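Local coordinates for protein beta-L-arabinobiosidase (Bacteroides thetaiotaomicron, PDB 5MQR) that probably hydrolyses arabinofuranosyl linkages during plant pectin breakdown, combining a sialidase-like beta-propeller with a helical six-hairpin glycosidase module, at residues N238-M243 / K263-Y268; S420-G423 / E427-N430; H628-F633 / R675-R680; I890-N895 / E904-E909. All blocks are in the same frame, centred on the assembly; numbering follows the deposited sequence.

Contact 1: N238-M243 / K263-Y268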
loop_
_atom_site.group_PDB
_atom_site.type_symbol
_atom_site.label_atom_id
_atom_site.label_comp_id
_atom_site.label_asym_id
_atom_site.label_seq_id
_atom_site.Cartn_x
_atom_site.Cartn_y
_atom_site.Cartn_z
ATOM N N ASN A 238 6.978 -32.269 22.628
ATOM C CA ASN A 238 6.529 -30.976 22.192
ATOM C C ASN A 238 4.998 -30.873 22.342
ATOM O O ASN A 238 4.249 -31.457 21.561
ATOM C CB ASN A 238 6.943 -30.753 20.746
ATOM C CG ASN A 238 6.741 -29.329 20.299
ATOM O OD1 ASN A 238 5.753 -28.694 20.638
ATOM N ND2 ASN A 238 7.693 -28.812 19.544
ATOM N N PRO A 239 4.525 -30.103 23.329
ATOM C CA PRO A 239 3.075 -30.022 23.556
ATOM C C PRO A 239 2.279 -29.486 22.387
ATOM O O PRO A 239 1.144 -29.900 22.222
ATOM C CB PRO A 239 2.954 -29.074 24.754
ATOM C CG PRO A 239 4.196 -28.241 24.695
ATOM C CD PRO A 239 5.267 -29.185 24.219
ATOM N N LEU A 240 2.873 -28.624 21.565
ATOM C CA LEU A 240 2.213 -28.146 20.354
ATOM C C LEU A 240 1.869 -29.278 19.365
ATOM O O LEU A 240 0.891 -29.181 18.624
ATOM C CB LEU A 240 3.042 -27.076 19.643
ATOM C CG LEU A 240 3.365 -25.826 20.457
ATOM C CD1 LEU A 240 4.088 -24.853 19.555
ATOM C CD2 LEU A 240 2.110 -25.194 21.046
ATOM N N TYR A 241 2.684 -30.326 19.352
ATOM C CA TYR A 241 2.413 -31.510 18.551
ATOM C C TYR A 241 1.402 -32.436 19.236
ATOM O O TYR A 241 0.553 -33.014 18.558
ATOM C CB TYR A 241 3.729 -32.227 18.163
ATOM C CG TYR A 241 4.393 -31.512 17.007
ATOM C CD1 TYR A 241 5.048 -30.287 17.189
ATOM C CD2 TYR A 241 4.284 -32.006 15.715
ATOM C CE1 TYR A 241 5.624 -29.613 16.113
ATOM C CE2 TYR A 241 4.848 -31.351 14.640
ATOM C CZ TYR A 241 5.516 -30.155 14.836
ATOM O OH TYR A 241 6.046 -29.514 13.730
HETATM N N MSE A 242 1.439 -32.548 20.566
HETATM C CA MSE A 242 0.441 -33.378 21.284
HETATM C C MSE A 242 -0.964 -32.797 21.149
HETATM O O MSE A 242 -1.936 -33.553 21.006
HETATM C CB MSE A 242 0.816 -33.594 22.738
HETATM C CG MSE A 242 2.173 -34.261 22.924
HETATM SE SE MSE A 242 2.222 -36.006 22.053
HETATM C CE MSE A 242 3.039 -35.484 20.341
HETATM N N MSE A 243 -1.079 -31.469 21.095
HETATM C CA MSE A 243 -2.358 -30.802 20.834
HETATM C C MSE A 243 -2.984 -31.184 19.518
HETATM O O MSE A 243 -4.199 -31.045 19.346
HETATM C CB MSE A 243 -2.210 -29.286 20.816
HETATM C CG MSE A 243 -1.866 -28.702 22.185
HETATM SE SE MSE A 243 -3.275 -29.014 23.525
HETATM C CE MSE A 243 -4.453 -27.582 22.850
ATOM N N LYS A 263 -10.796 -29.401 17.479
ATOM C CA LYS A 263 -10.368 -30.076 16.260
ATOM C C LYS A 263 -9.421 -29.279 15.414
ATOM O O LYS A 263 -9.603 -28.087 15.262
ATOM C CB LYS A 263 -11.587 -30.417 15.419
ATOM C CG LYS A 263 -12.651 -31.071 16.260
ATOM C CD LYS A 263 -13.478 -32.088 15.516
ATOM C CE LYS A 263 -14.207 -32.944 16.543
ATOM N NZ LYS A 263 -15.204 -33.787 15.845
ATOM N N ALA A 264 -8.438 -29.972 14.841
ATOM C CA ALA A 264 -7.533 -29.409 13.841
ATOM C C ALA A 264 -6.764 -28.198 14.373
ATOM O O ALA A 264 -6.668 -27.158 13.706
ATOM C CB ALA A 264 -8.306 -29.065 12.570
ATOM N N PHE A 265 -6.254 -28.347 15.593
ATOM C CA PHE A 265 -5.387 -27.358 16.233
ATOM C C PHE A 265 -4.320 -26.815 15.285
ATOM O O PHE A 265 -3.655 -27.561 14.561
ATOM C CB PHE A 265 -4.720 -28.004 17.451
ATOM C CG PHE A 265 -3.698 -27.141 18.148
ATOM C CD1 PHE A 265 -2.378 -27.104 17.709
ATOM C CD2 PHE A 265 -4.049 -26.417 19.280
ATOM C CE1 PHE A 265 -1.431 -26.327 18.357
ATOM C CE2 PHE A 265 -3.107 -25.630 19.955
ATOM C CZ PHE A 265 -1.790 -25.585 19.491
ATOM N N ASN A 266 -4.181 -25.503 15.273
ATOM C CA ASN A 266 -2.973 -24.865 14.749
ATOM C C ASN A 266 -2.707 -23.651 15.593
ATOM O O ASN A 266 -3.599 -23.177 16.284
ATOM C CB ASN A 266 -3.057 -24.524 13.256
ATOM C CG ASN A 266 -4.239 -23.644 12.894
ATOM O OD1 ASN A 266 -4.061 -22.518 12.428
ATOM N ND2 ASN A 266 -5.454 -24.168 13.068
ATOM N N CYS A 267 -1.472 -23.165 15.555
ATOM C CA CYS A 267 -1.061 -22.075 16.407
ATOM C C CYS A 267 0.016 -21.242 15.787
ATOM O O CYS A 267 0.677 -21.651 14.819
ATOM C CB CYS A 267 -0.545 -22.627 17.752
ATOM S SG CYS A 267 1.005 -23.574 17.707
ATOM N N TYR A 268 0.214 -20.074 16.378
ATOM C CA TYR A 268 1.321 -19.218 16.005
ATOM C C TYR A 268 1.753 -18.366 17.177
ATOM O O TYR A 268 1.016 -18.234 18.150
ATOM C CB TYR A 268 0.967 -18.347 14.806
ATOM C CG TYR A 268 -0.265 -17.473 14.916
ATOM C CD1 TYR A 268 -0.261 -16.281 15.651
ATOM C CD2 TYR A 268 -1.417 -17.797 14.218
ATOM C CE1 TYR A 268 -1.392 -15.470 15.707
ATOM C CE2 TYR A 268 -2.550 -16.998 14.257
ATOM C CZ TYR A 268 -2.540 -15.825 14.993
ATOM O OH TYR A 268 -3.657 -15.022 14.996
HETATM O O HOH W 1 -6.946 -30.310 17.739
#
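A water bridges Met-243 and Phe-265. It donates to Met-243 O at 3.3 Å and accepts from Phe-265 N at 3.0 Å. It thus ties the backbone at Met-243 to the residue just before strand 266-269. The side chains of the same two residues form the main packing. Met-243 is selenomethionine in this crystal. Its CB lies over the centre of the Phe-265 ring, 3.6 Å from the centroid and only 5° off the ring normal, a CH-pi contact. Phe-265 CG is anti to its own N (chi1 175°), which carries the ring out across the gap to Met-243. The Met-243 chain is bent at chi2 and chi3. The bends bring Met-243 CE down beside the CD2-CE2 rim, 3.7 Å from Phe-265 CE2, while SE approaches obliquely in a Met-aromatic contact. Beside this pair, Cys-267 SG meets both methyls of Leu-240, at 3.8 Å from CD1 and 3.9 Å from CD2. On the helix side, Asn-238 is the N-cap, and its OD1 accepts a weak bond from Leu-240 N. Trp-279 and Trp-294 also pack against the Phe-265 ring. Asn-266 points from the strand's other side and bonds Gly-313 and Ile-311, reaching the next four-stranded sheet. The contact therefore lays a helical turn against the first strand of what fits a propeller blade. Its chemistry is apolar and aromatic, with one water satisfying two backbone polar atoms that do not reach each other directly.

Contact 2: S420-G423 / E427-N430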
loop_
_atom_site.group_PDB
_atom_site.type_symbol
_atom_site.label_atom_id
_atom_site.label_comp_id
_atom_site.label_asym_id
_atom_site.label_seq_id
_atom_site.Cartn_x
_atom_site.Cartn_y
_atom_site.Cartn_z
ATOM N N SER A 420 7.384 -11.337 -21.985
ATOM C CA SER A 420 8.723 -11.807 -22.398
ATOM C C SER A 420 9.767 -11.478 -21.336
ATOM O O SER A 420 10.805 -12.118 -21.268
ATOM C CB SER A 420 9.142 -11.204 -23.756
ATOM O OG SER A 420 9.391 -9.817 -23.648
ATOM N N LYS A 421 9.476 -10.494 -20.500
ATOM C CA LYS A 421 10.349 -10.172 -19.376
ATOM C C LYS A 421 10.262 -11.165 -18.215
ATOM O O LYS A 421 11.034 -11.044 -17.258
ATOM C CB LYS A 421 10.064 -8.746 -18.870
ATOM C CG LYS A 421 10.456 -7.655 -19.861
ATOM C CD LYS A 421 10.288 -6.285 -19.201
ATOM C CE LYS A 421 10.556 -5.118 -20.156
ATOM N NZ LYS A 421 10.016 -3.867 -19.541
ATOM N N SER A 422 9.330 -12.121 -18.277
ATOM C CA SER A 422 9.157 -13.114 -17.218
ATOM C C SER A 422 9.519 -14.476 -17.752
ATOM O O SER A 422 9.070 -14.859 -18.830
ATOM C CB SER A 422 7.720 -13.096 -16.730
ATOM O OG SER A 422 7.440 -11.851 -16.118
ATOM N N GLY A 423 10.356 -15.196 -17.017
ATOM C CA GLY A 423 10.797 -16.534 -17.412
ATOM C C GLY A 423 9.808 -17.630 -17.082
ATOM O O GLY A 423 9.809 -18.658 -17.733
ATOM N N GLU A 427 6.969 -15.495 -11.774
ATOM C CA GLU A 427 7.352 -14.080 -11.861
ATOM C C GLU A 427 6.202 -13.130 -12.211
ATOM O O GLU A 427 6.401 -11.906 -12.260
ATOM C CB GLU A 427 8.514 -13.906 -12.848
ATOM C CG GLU A 427 9.850 -14.463 -12.360
ATOM C CD GLU A 427 10.833 -14.616 -13.493
ATOM O OE1 GLU A 427 11.293 -13.585 -14.028
ATOM O OE2 GLU A 427 11.131 -15.775 -13.871
ATOM N N LEU A 428 5.007 -13.667 -12.449
ATOM C CA LEU A 428 3.820 -12.841 -12.665
ATOM C C LEU A 428 3.177 -12.430 -11.343
ATOM O O LEU A 428 2.052 -12.820 -11.011
ATOM C CB LEU A 428 2.821 -13.528 -13.584
ATOM C CG LEU A 428 3.345 -13.892 -14.972
ATOM C CD1 LEU A 428 2.216 -14.447 -15.840
ATOM C CD2 LEU A 428 3.999 -12.716 -15.669
ATOM N N THR A 429 3.913 -11.569 -10.644
ATOM C CA THR A 429 3.575 -11.028 -9.318
ATOM C C THR A 429 2.294 -10.182 -9.316
ATOM O O THR A 429 1.619 -10.085 -8.304
ATOM C CB THR A 429 4.764 -10.155 -8.780
ATOM O OG1 THR A 429 5.166 -9.202 -9.778
ATOM C CG2 THR A 429 5.979 -11.014 -8.435
ATOM N N ASN A 430 1.986 -9.560 -10.442
ATOM C CA ASN A 430 0.810 -8.715 -10.588
ATOM C C ASN A 430 -0.409 -9.416 -11.216
ATOM O O ASN A 430 -1.424 -8.748 -11.470
ATOM C CB ASN A 430 1.168 -7.509 -11.452
ATOM C CG ASN A 430 2.165 -6.601 -10.791
ATOM O OD1 ASN A 430 1.990 -6.177 -9.640
ATOM N ND2 ASN A 430 3.212 -6.280 -11.512
#
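Glu-427 reaches back along the loop to Ser-422 and Gly-423. Its CB lies 4.0 Å from Ser-422 OG and equally far from Ser-422 CB. CG is anti to the carbonyl carbon (chi1 -71°), and the extended chain beyond CG carries the carboxylate to the peptide between Ser-422 and Gly-423. Glu-427 CD is 3.6 Å from Gly-423 N. At the tip, Glu-427 OE2 accepts a weak hydrogen bond from Gly-423 N at 3.3 Å, with a bent N-H...O angle of 133°. Glu-427 OE1 is also near Gly-423 N, at 3.5 Å, and lies 3.9 Å from Ser-422 CA, but the weak bond goes to OE2. Ser-422 also meets Leu-428: Ser-422 OG touches Leu-428 CD2 at 3.6 Å. Leu-428 is the centre of an inverse gamma turn, closed by a weak bond from Thr-429 N to Glu-427 O. Leu-428 and Ser-422 both pack on Leu-443 of strand 441-444, and Leu-428 O accepts from His-52. A buffer molecule, probably from the crystallisation liquor, lies close to the Glu-427 side chain and bonds Asn-430. Glu-427 also touches a crystal neighbour, so its pose may owe something to the lattice. The contact folds together the loop that joins strand 416-417 to strand 431-435. One exposed carboxylate meets a backbone N-H through a long, bent bond, which implies a weak polar hold at the surface, with the buried Leu-428 giving the apolar part.

Contact 3: H628-F633 / R675-R680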
loop_
_atom_site.group_PDB
_atom_site.type_symbol
_atom_site.label_atom_id
_atom_site.label_comp_id
_atom_site.label_asym_id
_atom_site.label_seq_id
_atom_site.Cartn_x
_atom_site.Cartn_y
_atom_site.Cartn_z
ATOM N N HIS A 628 -14.871 15.731 1.432
ATOM C CA HIS A 628 -15.588 16.288 2.579
ATOM C C HIS A 628 -14.976 17.595 3.144
ATOM O O HIS A 628 -15.704 18.423 3.675
ATOM C CB HIS A 628 -15.752 15.253 3.700
ATOM C CG HIS A 628 -14.469 14.892 4.397
ATOM N ND1 HIS A 628 -14.000 15.575 5.497
ATOM C CD2 HIS A 628 -13.563 13.913 4.149
ATOM C CE1 HIS A 628 -12.865 15.036 5.898
ATOM N NE2 HIS A 628 -12.575 14.028 5.094
ATOM N N TYR A 629 -13.668 17.796 3.023
ATOM C CA TYR A 629 -13.041 19.042 3.513
ATOM C C TYR A 629 -13.571 20.248 2.772
ATOM O O TYR A 629 -14.141 21.135 3.406
ATOM C CB TYR A 629 -11.493 18.972 3.484
ATOM C CG TYR A 629 -10.901 18.113 4.587
ATOM C CD1 TYR A 629 -11.064 18.449 5.943
ATOM C CD2 TYR A 629 -10.173 16.968 4.295
ATOM C CE1 TYR A 629 -10.510 17.670 6.974
ATOM C CE2 TYR A 629 -9.620 16.179 5.307
ATOM C CZ TYR A 629 -9.778 16.536 6.643
ATOM O OH TYR A 629 -9.208 15.759 7.616
ATOM N N ALA A 630 -13.431 20.270 1.436
ATOM C CA ALA A 630 -13.972 21.384 0.615
ATOM C C ALA A 630 -15.439 21.644 0.913
ATOM O O ALA A 630 -15.848 22.804 1.068
ATOM C CB ALA A 630 -13.777 21.130 -0.874
ATOM N N GLU A 631 -16.215 20.555 0.990
ATOM C CA GLU A 631 -17.641 20.628 1.314
ATOM C C GLU A 631 -17.902 21.292 2.668
ATOM O O GLU A 631 -18.724 22.187 2.755
ATOM C CB GLU A 631 -18.283 19.231 1.270
ATOM C CG GLU A 631 -18.492 18.717 -0.159
ATOM C CD GLU A 631 -18.511 17.192 -0.281
ATOM O OE1 GLU A 631 -19.015 16.489 0.639
ATOM O OE2 GLU A 631 -18.035 16.676 -1.326
ATOM N N SER A 632 -17.193 20.862 3.711
ATOM C CA SER A 632 -17.284 21.518 5.035
ATOM C C SER A 632 -16.871 22.987 4.980
ATOM O O SER A 632 -17.543 23.820 5.551
ATOM C CB SER A 632 -16.416 20.815 6.091
ATOM O OG SER A 632 -16.878 19.495 6.302
ATOM N N PHE A 633 -15.770 23.287 4.311
ATOM C CA PHE A 633 -15.287 24.668 4.219
ATOM C C PHE A 633 -16.299 25.577 3.496
ATOM O O PHE A 633 -16.542 26.714 3.916
ATOM C CB PHE A 633 -13.910 24.738 3.530
ATOM C CG PHE A 633 -12.843 23.850 4.142
ATOM C CD1 PHE A 633 -12.811 23.564 5.528
ATOM C CD2 PHE A 633 -11.838 23.327 3.338
ATOM C CE1 PHE A 633 -11.814 22.763 6.058
ATOM C CE2 PHE A 633 -10.841 22.521 3.873
ATOM C CZ PHE A 633 -10.836 22.227 5.230
ATOM N N ARG A 675 -5.715 25.058 3.498
ATOM C CA ARG A 675 -4.801 26.056 2.939
ATOM C C ARG A 675 -4.784 25.974 1.422
ATOM O O ARG A 675 -4.612 27.001 0.767
ATOM C CB ARG A 675 -3.399 25.920 3.521
ATOM C CG ARG A 675 -3.304 26.441 4.967
ATOM C CD ARG A 675 -3.531 27.949 5.075
ATOM N NE ARG A 675 -2.548 28.668 4.298
ATOM C CZ ARG A 675 -1.463 29.283 4.779
ATOM N NH1 ARG A 675 -1.194 29.342 6.092
ATOM N NH2 ARG A 675 -0.633 29.860 3.917
ATOM N N TRP A 676 -5.005 24.776 0.866
ATOM C CA TRP A 676 -5.193 24.701 -0.581
ATOM C C TRP A 676 -6.501 25.389 -1.013
ATOM O O TRP A 676 -6.505 26.114 -1.990
ATOM C CB TRP A 676 -5.171 23.275 -1.106
ATOM C CG TRP A 676 -3.842 22.650 -1.176
ATOM C CD1 TRP A 676 -3.495 21.442 -0.648
ATOM C CD2 TRP A 676 -2.676 23.148 -1.836
ATOM N NE1 TRP A 676 -2.183 21.159 -0.928
ATOM C CE2 TRP A 676 -1.649 22.188 -1.646
ATOM C CE3 TRP A 676 -2.384 24.318 -2.531
ATOM C CZ2 TRP A 676 -0.356 22.354 -2.134
ATOM C CZ3 TRP A 676 -1.102 24.486 -3.033
ATOM C CH2 TRP A 676 -0.100 23.507 -2.832
ATOM N N TRP A 677 -7.583 25.135 -0.273
ATOM C CA TRP A 677 -8.895 25.698 -0.548
ATOM C C TRP A 677 -8.873 27.224 -0.433
ATOM O O TRP A 677 -9.551 27.940 -1.172
ATOM C CB TRP A 677 -9.901 25.090 0.451
ATOM C CG TRP A 677 -11.316 25.594 0.385
ATOM C CD1 TRP A 677 -12.322 25.125 -0.406
ATOM C CD2 TRP A 677 -11.887 26.603 1.195
ATOM N NE1 TRP A 677 -13.485 25.799 -0.151
ATOM C CE2 TRP A 677 -13.246 26.715 0.833
ATOM C CE3 TRP A 677 -11.383 27.444 2.185
ATOM C CZ2 TRP A 677 -14.105 27.640 1.422
ATOM C CZ3 TRP A 677 -12.237 28.356 2.777
ATOM C CH2 TRP A 677 -13.588 28.437 2.399
ATOM N N SER A 678 -8.094 27.700 0.519
ATOM C CA SER A 678 -7.912 29.103 0.726
ATOM C C SER A 678 -7.094 29.739 -0.394
ATOM O O SER A 678 -7.535 30.703 -0.997
ATOM C CB SER A 678 -7.191 29.336 2.043
ATOM O OG SER A 678 -7.371 30.692 2.335
ATOM N N LEU A 679 -5.908 29.189 -0.651
ATOM C CA LEU A 679 -5.026 29.688 -1.717
ATOM C C LEU A 679 -5.770 29.820 -3.039
ATOM O O LEU A 679 -5.613 30.799 -3.746
ATOM C CB LEU A 679 -3.826 28.763 -1.918
ATOM C CG LEU A 679 -2.861 29.173 -3.023
ATOM C CD1 LEU A 679 -2.035 30.369 -2.582
ATOM C CD2 LEU A 679 -1.966 28.026 -3.416
ATOM N N ARG A 680 -6.610 28.836 -3.346
ATOM C CA ARG A 680 -7.337 28.822 -4.601
ATOM C C ARG A 680 -8.215 30.072 -4.825
ATOM O O ARG A 680 -8.393 30.506 -5.975
ATOM C CB ARG A 680 -8.082 27.480 -4.794
ATOM C CG ARG A 680 -9.525 27.550 -5.274
ATOM C CD ARG A 680 -10.334 27.764 -4.016
ATOM N NE ARG A 680 -11.531 28.454 -4.240
ATOM C CZ ARG A 680 -12.461 28.633 -3.316
ATOM N NH1 ARG A 680 -12.350 28.175 -2.062
ATOM N NH2 ARG A 680 -13.532 29.305 -3.690
#
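Phe-633 lays its CB over the indole of Trp-677. The carbon sits 3.5 Å from the centroid of the six-membered ring, a CH-pi contact. Its nearest approach is 3.4 Å, from Phe-633 CB to Trp-677 CE2. Trp-677 CG is anti to the backbone N (chi1 177°), which swings the indole toward helix 627-636. Phe-633 has the other choice, with CG beside its N (chi1 -54°). The ring leans away from the indole; Phe-633 CD2 is its nearest atom, 3.8 Å from Trp-677 CG. The Phe-633 ring and the five-membered ring of Trp-677 meet obliquely, with planes at 55°. Ala-630 CB adds a looser touch to Trp-677 CD1 at 4.3 Å. On the opposite face of the indole, Arg-680 NH1 lies 3.2 Å above the plane, toward the rim. Arg-680 NH1 also donates to Trp-677 O at 2.9 Å, tilted from the carbonyl plane. The indole thus lies between Phe-633 CB on one face and the edge of the Arg-680 guanidinium, led by NH1, on the other. Trp-677 NE1 bonds Asn-634. Arg-680 NH2 reaches Asn-647 and Ile-645. This is buried helix-helix packing between 627-636 and 666-680, with helix 647-657 alongside, consistent with the (alpha/alpha)6 toroid of six-hairpin glycosidases.

Contact 4: I890-N895 / E904-E909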
loop_
_atom_site.group_PDB
_atom_site.type_symbol
_atom_site.label_atom_id
_atom_site.label_comp_id
_atom_site.label_asym_id
_atom_site.label_seq_id
_atom_site.Cartn_x
_atom_site.Cartn_y
_atom_site.Cartn_z
ATOM N N ILE A 890 16.544 34.361 8.144
ATOM C CA ILE A 890 16.397 34.369 6.677
ATOM C C ILE A 890 17.674 33.951 5.932
ATOM O O ILE A 890 17.571 33.292 4.923
ATOM C CB ILE A 890 15.848 35.713 6.163
ATOM C CG1 ILE A 890 14.421 35.929 6.688
ATOM C CG2 ILE A 890 15.750 35.764 4.642
ATOM C CD1 ILE A 890 13.875 37.320 6.394
ATOM N N PRO A 891 18.881 34.255 6.449
ATOM C CA PRO A 891 20.039 33.694 5.747
ATOM C C PRO A 891 19.940 32.181 5.444
ATOM O O PRO A 891 20.337 31.757 4.347
ATOM C CB PRO A 891 21.197 33.993 6.695
ATOM C CG PRO A 891 20.764 35.247 7.392
ATOM C CD PRO A 891 19.294 35.012 7.635
ATOM N N TRP A 892 19.410 31.394 6.387
ATOM C CA TRP A 892 19.228 29.949 6.180
ATOM C C TRP A 892 18.097 29.559 5.210
ATOM O O TRP A 892 18.092 28.454 4.691
ATOM C CB TRP A 892 19.003 29.223 7.503
ATOM C CG TRP A 892 20.235 29.121 8.279
ATOM C CD1 TRP A 892 21.240 28.223 8.100
ATOM C CD2 TRP A 892 20.635 29.962 9.350
ATOM N NE1 TRP A 892 22.222 28.433 9.004
ATOM C CE2 TRP A 892 21.880 29.489 9.799
ATOM C CE3 TRP A 892 20.039 31.043 10.009
ATOM C CZ2 TRP A 892 22.569 30.072 10.857
ATOM C CZ3 TRP A 892 20.729 31.643 11.067
ATOM C CH2 TRP A 892 21.985 31.153 11.474
ATOM N N TYR A 893 17.152 30.448 4.970
ATOM C CA TYR A 893 16.171 30.270 3.886
ATOM C C TYR A 893 16.858 30.038 2.532
ATOM O O TYR A 893 16.312 29.359 1.670
ATOM C CB TYR A 893 15.240 31.493 3.815
ATOM C CG TYR A 893 14.043 31.355 2.941
ATOM C CD1 TYR A 893 14.148 31.545 1.588
ATOM C CD2 TYR A 893 12.783 31.113 3.481
ATOM C CE1 TYR A 893 13.050 31.408 0.762
ATOM C CE2 TYR A 893 11.665 31.006 2.673
ATOM C CZ TYR A 893 11.804 31.155 1.303
ATOM O OH TYR A 893 10.719 31.061 0.450
ATOM N N PHE A 894 18.053 30.596 2.359
ATOM C CA PHE A 894 18.805 30.444 1.120
ATOM C C PHE A 894 20.109 29.704 1.323
ATOM O O PHE A 894 20.997 29.776 0.481
ATOM C CB PHE A 894 19.058 31.825 0.500
ATOM C CG PHE A 894 17.829 32.645 0.365
ATOM C CD1 PHE A 894 17.015 32.524 -0.746
ATOM C CD2 PHE A 894 17.459 33.515 1.359
ATOM C CE1 PHE A 894 15.843 33.272 -0.860
ATOM C CE2 PHE A 894 16.298 34.269 1.252
ATOM C CZ PHE A 894 15.488 34.154 0.139
ATOM N N ASN A 895 20.217 28.973 2.425
ATOM C CA ASN A 895 21.458 28.269 2.788
ATOM C C ASN A 895 22.710 29.167 2.685
ATOM O O ASN A 895 23.764 28.730 2.232
ATOM C CB ASN A 895 21.616 27.000 1.929
ATOM C CG ASN A 895 20.457 26.035 2.103
ATOM O OD1 ASN A 895 20.314 25.408 3.140
ATOM N ND2 ASN A 895 19.624 25.930 1.104
ATOM N N GLU A 904 25.346 28.094 14.555
ATOM C CA GLU A 904 24.327 27.182 15.169
ATOM C C GLU A 904 23.586 27.813 16.332
ATOM O O GLU A 904 22.373 27.694 16.452
ATOM C CB GLU A 904 24.944 25.887 15.745
ATOM C CG GLU A 904 25.338 24.807 14.745
ATOM C CD GLU A 904 25.484 23.391 15.361
ATOM O OE1 GLU A 904 24.835 23.068 16.392
ATOM O OE2 GLU A 904 26.244 22.575 14.770
ATOM N N VAL A 905 24.343 28.455 17.203
ATOM C CA VAL A 905 23.811 28.945 18.459
ATOM C C VAL A 905 22.592 29.875 18.262
ATOM O O VAL A 905 21.728 29.898 19.115
ATOM C CB VAL A 905 24.929 29.600 19.291
ATOM C CG1 VAL A 905 25.309 30.938 18.702
ATOM C CG2 VAL A 905 24.517 29.767 20.741
ATOM N N ALA A 906 22.495 30.589 17.135
ATOM C CA ALA A 906 21.290 31.376 16.797
ATOM C C ALA A 906 19.970 30.597 16.896
ATOM O O ALA A 906 18.944 31.118 17.323
ATOM C CB ALA A 906 21.423 31.988 15.402
ATOM N N TRP A 907 20.029 29.334 16.507
ATOM C CA TRP A 907 18.862 28.481 16.501
ATOM C C TRP A 907 18.384 28.056 17.898
ATOM O O TRP A 907 17.272 27.539 18.028
ATOM C CB TRP A 907 19.111 27.261 15.604
ATOM C CG TRP A 907 19.114 27.642 14.176
ATOM C CD1 TRP A 907 20.190 27.779 13.365
ATOM C CD2 TRP A 907 17.976 27.950 13.394
ATOM N NE1 TRP A 907 19.795 28.165 12.109
ATOM C CE2 TRP A 907 18.433 28.270 12.096
ATOM C CE3 TRP A 907 16.609 27.992 13.659
ATOM C CZ2 TRP A 907 17.564 28.628 11.065
ATOM C CZ3 TRP A 907 15.739 28.348 12.632
ATOM C CH2 TRP A 907 16.223 28.653 11.349
ATOM N N LYS A 908 19.188 28.290 18.934
ATOM C CA LYS A 908 18.753 28.003 20.299
ATOM C C LYS A 908 17.569 28.869 20.710
ATOM O O LYS A 908 16.777 28.456 21.551
ATOM C CB LYS A 908 19.895 28.166 21.307
ATOM C CG LYS A 908 20.951 27.093 21.167
ATOM C CD LYS A 908 21.999 27.140 22.270
ATOM C CE LYS A 908 22.928 25.936 22.134
ATOM N NZ LYS A 908 23.865 25.795 23.291
ATOM N N GLU A 909 17.431 30.042 20.094
ATOM C CA GLU A 909 16.353 30.964 20.443
ATOM C C GLU A 909 14.967 30.468 20.035
ATOM O O GLU A 909 13.967 30.973 20.510
ATOM C CB GLU A 909 16.623 32.352 19.866
ATOM C CG GLU A 909 17.932 32.953 20.343
ATOM C CD GLU A 909 18.029 32.979 21.864
ATOM O OE1 GLU A 909 17.204 33.689 22.478
ATOM O OE2 GLU A 909 18.908 32.275 22.437
#
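Trp-907 points the edge of its indole at the face of Trp-892. The pair is edge-to-face, with planes at 63°. Trp-907 NE1 stands 3.2 Å above the Trp-892 ring plane, over its centre, and is 3.4 Å from both CD2 and CE2 of Trp-892. Further along the same edge, Trp-907 CZ2 meets Trp-892 CE3 at 3.6 Å and Trp-892 CB at 3.9 Å. Ala-906 CB adds a lighter contact, 4.1 Å from Trp-892 CH2. Trp-907 CG lies beside its own N (chi1 -72°), which carries the NE1-CZ2 edge to the Trp-892 face. The two side chains run past each other in opposite directions. The next shell fixes the rings. Phe-961 stacks on Trp-907 and also makes an edge-to-face pair with Trp-892, so one ring serves both. Tyr-889 stacks on Trp-907 too, and its OH bonds Ala-906 O. Tyr-965 makes another edge-to-face pair with Trp-892. The backbone under Trp-892 is set by the helix end. Trp-892 O accepts from Asn-895 N at 3.1 Å, within a Schellman motif whose C-prime residue is Asn-895, and also from Asn-960 ND2. The contact lies within the MGH1-like glycoside hydrolase region. Helix 948-964 carries Phe-961 and Asn-960, and its Met-958 touches Trp-907. Ile-890 and Pro-891 rest on helix 820-839, while Tyr-893 and Phe-894 touch helix 754-765. The aromatic pair thus joins the short helix 890-893, set among three longer helices, to the turn that follows helix 901-904.

The four contacts follow one another along the chain, each closing before the next opens. Contact 1 belongs to the N-terminal beta-propeller part. Contact 2 lies in the loop that leads from the eight-stranded sheet to strand 431-435 of the ten-stranded sheet, 38 Å from contact 1 between centres. Contacts 3 and 4 belong to the C-terminal helical part. Their centres are 33 Å apart, and their nearest atoms about 12 Å. Contact 3 lies on the opposite side of the chain's centre from contacts 1 and 2. Contacts 1 and 4 are the most distant pair, 62 Å between centres. No two contacts touch; they are separate packing sites spread over the propeller, the sheet region and the helical part.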